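PDB 2PCQ: putative dihydrodipicolinate synthase from Thermus thermophilus, which is a putative member of the dihydrodipicolinate synthase family, each chain folding as a TIM barrel in a four-chain assembly. Local coordinates for residues M1-E13 and D33-L47. Sequence-based numbering, arbitrary orientation.
Sequences MILPPIPTPFDRE and DGLLVYGSNGEGVHL
T8 OG1 is gripped from two directions: it donates to G42 O at 2.7 Å, in the carbonyl plane and on a lone pair, and it accepts a hydrogen bond from water 2. The hydroxyl faces G42 because chi1 of -61° sets OG1 anti to its own carbonyl carbon; OG1 also lies at the edge of the Y38 ring, near its plane. Water 2 donates to I6 O and accepts from Y38 N, while water 1 joins I6 O and L36 O to G39 N, so two waters bridge the backbones beyond the P5-L36 pair. Water 3 likewise links T8 N, N41 O and E43 OE2, an oxygen that also forms a salt bridge with K242. The F10 ring plane stands 60° from the E43 carboxylate, with CE2 3.5 Å from OE1, and L47 CD2 meets the ring edge 3.4 Å from CZ. H46 ND1 donates to the anti lone pair of E43 OE1 (2.8 Å). At the other end D33 clasps I2 twice: OD2 accepts from I2 N at 2.9 Å, and D33 N donates to I2 O at 3.1 Å. Between these ends L36 N bonds P4 O (3.2 Å), and L35 CD2 fits against P4 CG and I6 CG2. The parallel pairing of P5 with L36 joins strand 2-6 to strand 36-37, which with the intervening helix 18-28 form the first beta-alpha-beta unit of the TIM barrel.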
loop_
_atom_site.group_PDB
_atom_site.type_symbol
_atom_site.label_atom_id
_atom_site.label_comp_id
_atom_site.label_asym_id
_atom_site.label_seq_id
_atom_site.Cartn_x
_atom_site.Cartn_y
_atom_site.Cartn_z
HETATM N N MSE A 1 -4.561 30.437 -12.526
HETATM C CA MSE A 1 -5.365 30.229 -13.762
HETATM C C MSE A 1 -6.141 28.926 -13.713
HETATM O O MSE A 1 -5.953 28.102 -12.811
HETATM C CB MSE A 1 -4.458 30.221 -14.989
HETATM C CG MSE A 1 -3.602 31.454 -15.122
HETATM SE SE MSE A 1 -2.676 31.428 -16.807
HETATM C CE MSE A 1 -1.190 30.288 -16.270
ATOM N N ILE A 2 -7.010 28.748 -14.699
ATOM C CA ILE A 2 -7.819 27.546 -14.825
ATOM C C ILE A 2 -7.558 26.979 -16.211
ATOM O O ILE A 2 -7.815 27.645 -17.217
ATOM C CB ILE A 2 -9.338 27.858 -14.711
ATOM C CG1 ILE A 2 -9.667 28.451 -13.332
ATOM C CG2 ILE A 2 -10.151 26.589 -14.972
ATOM C CD1 ILE A 2 -9.347 27.505 -12.171
ATOM N N LEU A 3 -7.023 25.765 -16.256
ATOM C CA LEU A 3 -6.740 25.109 -17.527
ATOM C C LEU A 3 -7.314 23.705 -17.525
ATOM O O LEU A 3 -7.229 22.989 -16.535
ATOM C CB LEU A 3 -5.233 25.007 -17.790
ATOM C CG LEU A 3 -4.432 26.292 -17.977
ATOM C CD1 LEU A 3 -4.093 26.903 -16.624
ATOM C CD2 LEU A 3 -3.163 25.968 -18.744
ATOM N N PRO A 4 -7.929 23.295 -18.640
ATOM C CA PRO A 4 -8.474 21.943 -18.643
ATOM C C PRO A 4 -7.569 20.971 -19.396
ATOM O O PRO A 4 -6.917 21.345 -20.370
ATOM C CB PRO A 4 -9.801 22.123 -19.357
ATOM C CG PRO A 4 -9.416 23.089 -20.454
ATOM C CD PRO A 4 -8.538 24.106 -19.715
ATOM N N PRO A 5 -7.487 19.721 -18.922
ATOM C CA PRO A 5 -6.658 18.729 -19.609
ATOM C C PRO A 5 -7.613 18.143 -20.654
ATOM O O PRO A 5 -8.389 17.234 -20.356
ATOM C CB PRO A 5 -6.318 17.735 -18.499
ATOM C CG PRO A 5 -7.544 17.769 -17.638
ATOM C CD PRO A 5 -7.858 19.257 -17.572
ATOM N N ILE A 6 -7.581 18.678 -21.870
ATOM C CA ILE A 6 -8.495 18.191 -22.893
ATOM C C ILE A 6 -8.227 16.757 -23.329
ATOM O O ILE A 6 -7.081 16.338 -23.492
ATOM C CB ILE A 6 -8.504 19.099 -24.151
ATOM C CG1 ILE A 6 -7.153 19.049 -24.863
ATOM C CG2 ILE A 6 -8.845 20.531 -23.753
ATOM C CD1 ILE A 6 -7.175 19.718 -26.225
ATOM N N PRO A 7 -9.298 15.973 -23.505
ATOM C CA PRO A 7 -9.119 14.586 -23.929
ATOM C C PRO A 7 -8.713 14.535 -25.393
ATOM O O PRO A 7 -8.865 15.519 -26.118
ATOM C CB PRO A 7 -10.495 13.970 -23.680
ATOM C CG PRO A 7 -11.421 15.115 -23.917
ATOM C CD PRO A 7 -10.716 16.262 -23.223
ATOM N N THR A 8 -8.162 13.401 -25.815
ATOM C CA THR A 8 -7.760 13.215 -27.201
ATOM C C THR A 8 -8.780 12.256 -27.803
ATOM O O THR A 8 -8.861 11.092 -27.412
ATOM C CB THR A 8 -6.352 12.609 -27.305
ATOM O OG1 THR A 8 -5.411 13.493 -26.683
ATOM C CG2 THR A 8 -5.964 12.415 -28.769
ATOM N N PRO A 9 -9.585 12.743 -28.759
ATOM C CA PRO A 9 -10.624 11.959 -29.431
ATOM C C PRO A 9 -10.170 10.801 -30.308
ATOM O O PRO A 9 -9.225 10.927 -31.079
ATOM C CB PRO A 9 -11.378 13.008 -30.256
ATOM C CG PRO A 9 -11.089 14.302 -29.548
ATOM C CD PRO A 9 -9.636 14.149 -29.194
ATOM N N PHE A 10 -10.868 9.676 -30.168
ATOM C CA PHE A 10 -10.649 8.471 -30.966
ATOM C C PHE A 10 -12.071 8.088 -31.379
ATOM O O PHE A 10 -13.014 8.375 -30.641
ATOM C CB PHE A 10 -10.088 7.313 -30.122
ATOM C CG PHE A 10 -8.699 7.541 -29.595
ATOM C CD1 PHE A 10 -7.595 7.459 -30.438
ATOM C CD2 PHE A 10 -8.496 7.835 -28.245
ATOM C CE1 PHE A 10 -6.304 7.666 -29.947
ATOM C CE2 PHE A 10 -7.216 8.044 -27.743
ATOM C CZ PHE A 10 -6.113 7.961 -28.596
ATOM N N ASP A 11 -12.248 7.471 -32.544
ATOM C CA ASP A 11 -13.590 7.035 -32.912
ATOM C C ASP A 11 -13.788 5.733 -32.142
ATOM O O ASP A 11 -12.901 5.328 -31.390
ATOM C CB ASP A 11 -13.733 6.797 -34.425
ATOM C CG ASP A 11 -12.698 5.833 -34.977
ATOM O OD1 ASP A 11 -12.328 4.864 -34.279
ATOM O OD2 ASP A 11 -12.269 6.042 -36.131
ATOM N N ARG A 12 -14.931 5.078 -32.319
ATOM C CA ARG A 12 -15.204 3.830 -31.609
ATOM C C ARG A 12 -14.199 2.713 -31.884
ATOM O O ARG A 12 -13.998 1.836 -31.041
ATOM C CB ARG A 12 -16.618 3.335 -31.929
ATOM C CG ARG A 12 -17.717 4.057 -31.163
ATOM C CD ARG A 12 -19.095 3.585 -31.601
ATOM N NE ARG A 12 -20.168 4.240 -30.860
ATOM C CZ ARG A 12 -20.448 4.005 -29.582
ATOM N NH1 ARG A 12 -19.735 3.128 -28.890
ATOM N NH2 ARG A 12 -21.443 4.650 -28.996
ATOM N N GLU A 13 -13.569 2.742 -33.056
ATOM C CA GLU A 13 -12.589 1.717 -33.409
ATOM C C GLU A 13 -11.192 2.022 -32.866
ATOM O O GLU A 13 -10.278 1.205 -32.989
ATOM C CB GLU A 13 -12.523 1.540 -34.928
ATOM C CG GLU A 13 -13.750 0.877 -35.544
ATOM C CD GLU A 13 -15.013 1.704 -35.382
ATOM O OE1 GLU A 13 -15.017 2.879 -35.810
ATOM O OE2 GLU A 13 -16.004 1.175 -34.833
ATOM N N ASP A 33 -8.125 29.861 -19.399
ATOM C CA ASP A 33 -6.892 30.633 -19.540
ATOM C C ASP A 33 -5.903 29.999 -20.512
ATOM O O ASP A 33 -5.024 30.675 -21.046
ATOM C CB ASP A 33 -6.225 30.800 -18.175
ATOM C CG ASP A 33 -7.031 31.678 -17.241
ATOM O OD1 ASP A 33 -7.084 32.901 -17.482
ATOM O OD2 ASP A 33 -7.618 31.145 -16.275
ATOM N N GLY A 34 -6.049 28.697 -20.729
ATOM C CA GLY A 34 -5.162 27.988 -21.628
ATOM C C GLY A 34 -5.512 26.516 -21.621
ATOM O O GLY A 34 -6.373 26.085 -20.856
ATOM N N LEU A 35 -4.844 25.740 -22.464
ATOM C CA LEU A 35 -5.118 24.315 -22.541
ATOM C C LEU A 35 -3.911 23.467 -22.184
ATOM O O LEU A 35 -2.765 23.892 -22.350
ATOM C CB LEU A 35 -5.547 23.929 -23.960
ATOM C CG LEU A 35 -6.729 24.622 -24.639
ATOM C CD1 LEU A 35 -6.809 24.133 -26.081
ATOM C CD2 LEU A 35 -8.026 24.324 -23.894
ATOM N N LEU A 36 -4.183 22.265 -21.686
ATOM C CA LEU A 36 -3.130 21.303 -21.393
ATOM C C LEU A 36 -3.394 20.171 -22.374
ATOM O O LEU A 36 -4.412 19.482 -22.272
ATOM C CB LEU A 36 -3.213 20.763 -19.959
ATOM C CG LEU A 36 -2.462 19.432 -19.756
ATOM C CD1 LEU A 36 -1.008 19.559 -20.206
ATOM C CD2 LEU A 36 -2.530 19.015 -18.294
ATOM N N VAL A 37 -2.496 20.003 -23.339
ATOM C CA VAL A 37 -2.627 18.944 -24.335
ATOM C C VAL A 37 -1.831 17.725 -23.857
ATOM O O VAL A 37 -0.704 17.858 -23.391
ATOM C CB VAL A 37 -2.077 19.397 -25.714
ATOM C CG1 VAL A 37 -2.271 18.292 -26.743
ATOM C CG2 VAL A 37 -2.786 20.664 -26.165
ATOM N N TYR A 38 -2.433 16.545 -23.964
ATOM C CA TYR A 38 -1.797 15.301 -23.540
ATOM C C TYR A 38 -1.513 15.258 -22.039
ATOM O O TYR A 38 -0.445 14.815 -21.608
ATOM C CB TYR A 38 -0.494 15.048 -24.319
ATOM C CG TYR A 38 -0.670 14.890 -25.819
ATOM C CD1 TYR A 38 -1.856 14.386 -26.356
ATOM C CD2 TYR A 38 0.361 15.222 -26.700
ATOM C CE1 TYR A 38 -2.013 14.216 -27.734
ATOM C CE2 TYR A 38 0.217 15.049 -28.086
ATOM C CZ TYR A 38 -0.971 14.549 -28.591
ATOM O OH TYR A 38 -1.121 14.365 -29.946
ATOM N N GLY A 39 -2.474 15.737 -21.252
ATOM C CA GLY A 39 -2.348 15.699 -19.806
ATOM C C GLY A 39 -2.715 14.282 -19.400
ATOM O O GLY A 39 -2.900 13.437 -20.274
ATOM N N SER A 40 -2.835 14.002 -18.104
ATOM C CA SER A 40 -3.175 12.646 -17.673
ATOM C C SER A 40 -4.541 12.177 -18.182
ATOM O O SER A 40 -4.771 10.980 -18.334
ATOM C CB SER A 40 -3.109 12.525 -16.141
ATOM O OG SER A 40 -4.003 13.420 -15.500
ATOM N N ASN A 41 -5.446 13.112 -18.452
ATOM C CA ASN A 41 -6.766 12.758 -18.973
ATOM C C ASN A 41 -6.772 12.782 -20.504
ATOM O O ASN A 41 -7.799 12.516 -21.132
ATOM C CB ASN A 41 -7.827 13.735 -18.448
ATOM C CG ASN A 41 -8.355 13.348 -17.078
ATOM O OD1 ASN A 41 -9.271 12.527 -16.958
ATOM N ND2 ASN A 41 -7.773 13.932 -16.032
ATOM N N GLY A 42 -5.619 13.086 -21.097
ATOM C CA GLY A 42 -5.520 13.168 -22.547
ATOM C C GLY A 42 -5.080 11.933 -23.319
ATOM O O GLY A 42 -4.910 12.002 -24.534
ATOM N N GLU A 43 -4.894 10.811 -22.625
ATOM C CA GLU A 43 -4.481 9.554 -23.250
ATOM C C GLU A 43 -3.225 9.646 -24.108
ATOM O O GLU A 43 -3.106 8.969 -25.131
ATOM C CB GLU A 43 -5.632 8.968 -24.081
ATOM C CG GLU A 43 -6.797 8.473 -23.228
ATOM C CD GLU A 43 -7.934 7.886 -24.048
ATOM O OE1 GLU A 43 -7.814 6.729 -24.505
ATOM O OE2 GLU A 43 -8.949 8.587 -24.235
ATOM N N GLY A 44 -2.281 10.478 -23.684
ATOM C CA GLY A 44 -1.046 10.608 -24.429
ATOM C C GLY A 44 -0.319 9.278 -24.550
ATOM O O GLY A 44 0.228 8.970 -25.605
ATOM N N VAL A 45 -0.318 8.484 -23.481
ATOM C CA VAL A 45 0.361 7.188 -23.501
ATOM C C VAL A 45 -0.361 6.152 -24.356
ATOM O O VAL A 45 0.139 5.045 -24.552
ATOM C CB VAL A 45 0.550 6.609 -22.076
ATOM C CG1 VAL A 45 1.404 7.559 -21.240
ATOM C CG2 VAL A 45 -0.799 6.372 -21.418
ATOM N N HIS A 46 -1.537 6.509 -24.866
ATOM C CA HIS A 46 -2.289 5.600 -25.721
ATOM C C HIS A 46 -1.961 5.848 -27.192
ATOM O O HIS A 46 -2.524 5.210 -28.080
ATOM C CB HIS A 46 -3.793 5.765 -25.489
ATOM C CG HIS A 46 -4.286 5.100 -24.243
ATOM N ND1 HIS A 46 -5.620 5.075 -23.891
ATOM C CD2 HIS A 46 -3.632 4.402 -23.283
ATOM C CE1 HIS A 46 -5.765 4.389 -22.773
ATOM N NE2 HIS A 46 -4.575 3.969 -22.381
ATOM N N LEU A 47 -1.035 6.769 -27.441
ATOM C CA LEU A 47 -0.640 7.109 -28.806
ATOM C C LEU A 47 0.788 6.690 -29.119
ATOM O O LEU A 47 1.645 6.680 -28.240
ATOM C CB LEU A 47 -0.736 8.622 -29.021
ATOM C CG LEU A 47 -2.065 9.327 -28.750
ATOM C CD1 LEU A 47 -1.853 10.829 -28.810
ATOM C CD2 LEU A 47 -3.099 8.887 -29.766
HETATM O O HOH W 1 -4.983 16.843 -21.858
HETATM O O HOH W 2 -5.021 15.817 -25.145
HETATM O O HOH W 3 -8.404 11.347 -23.638
#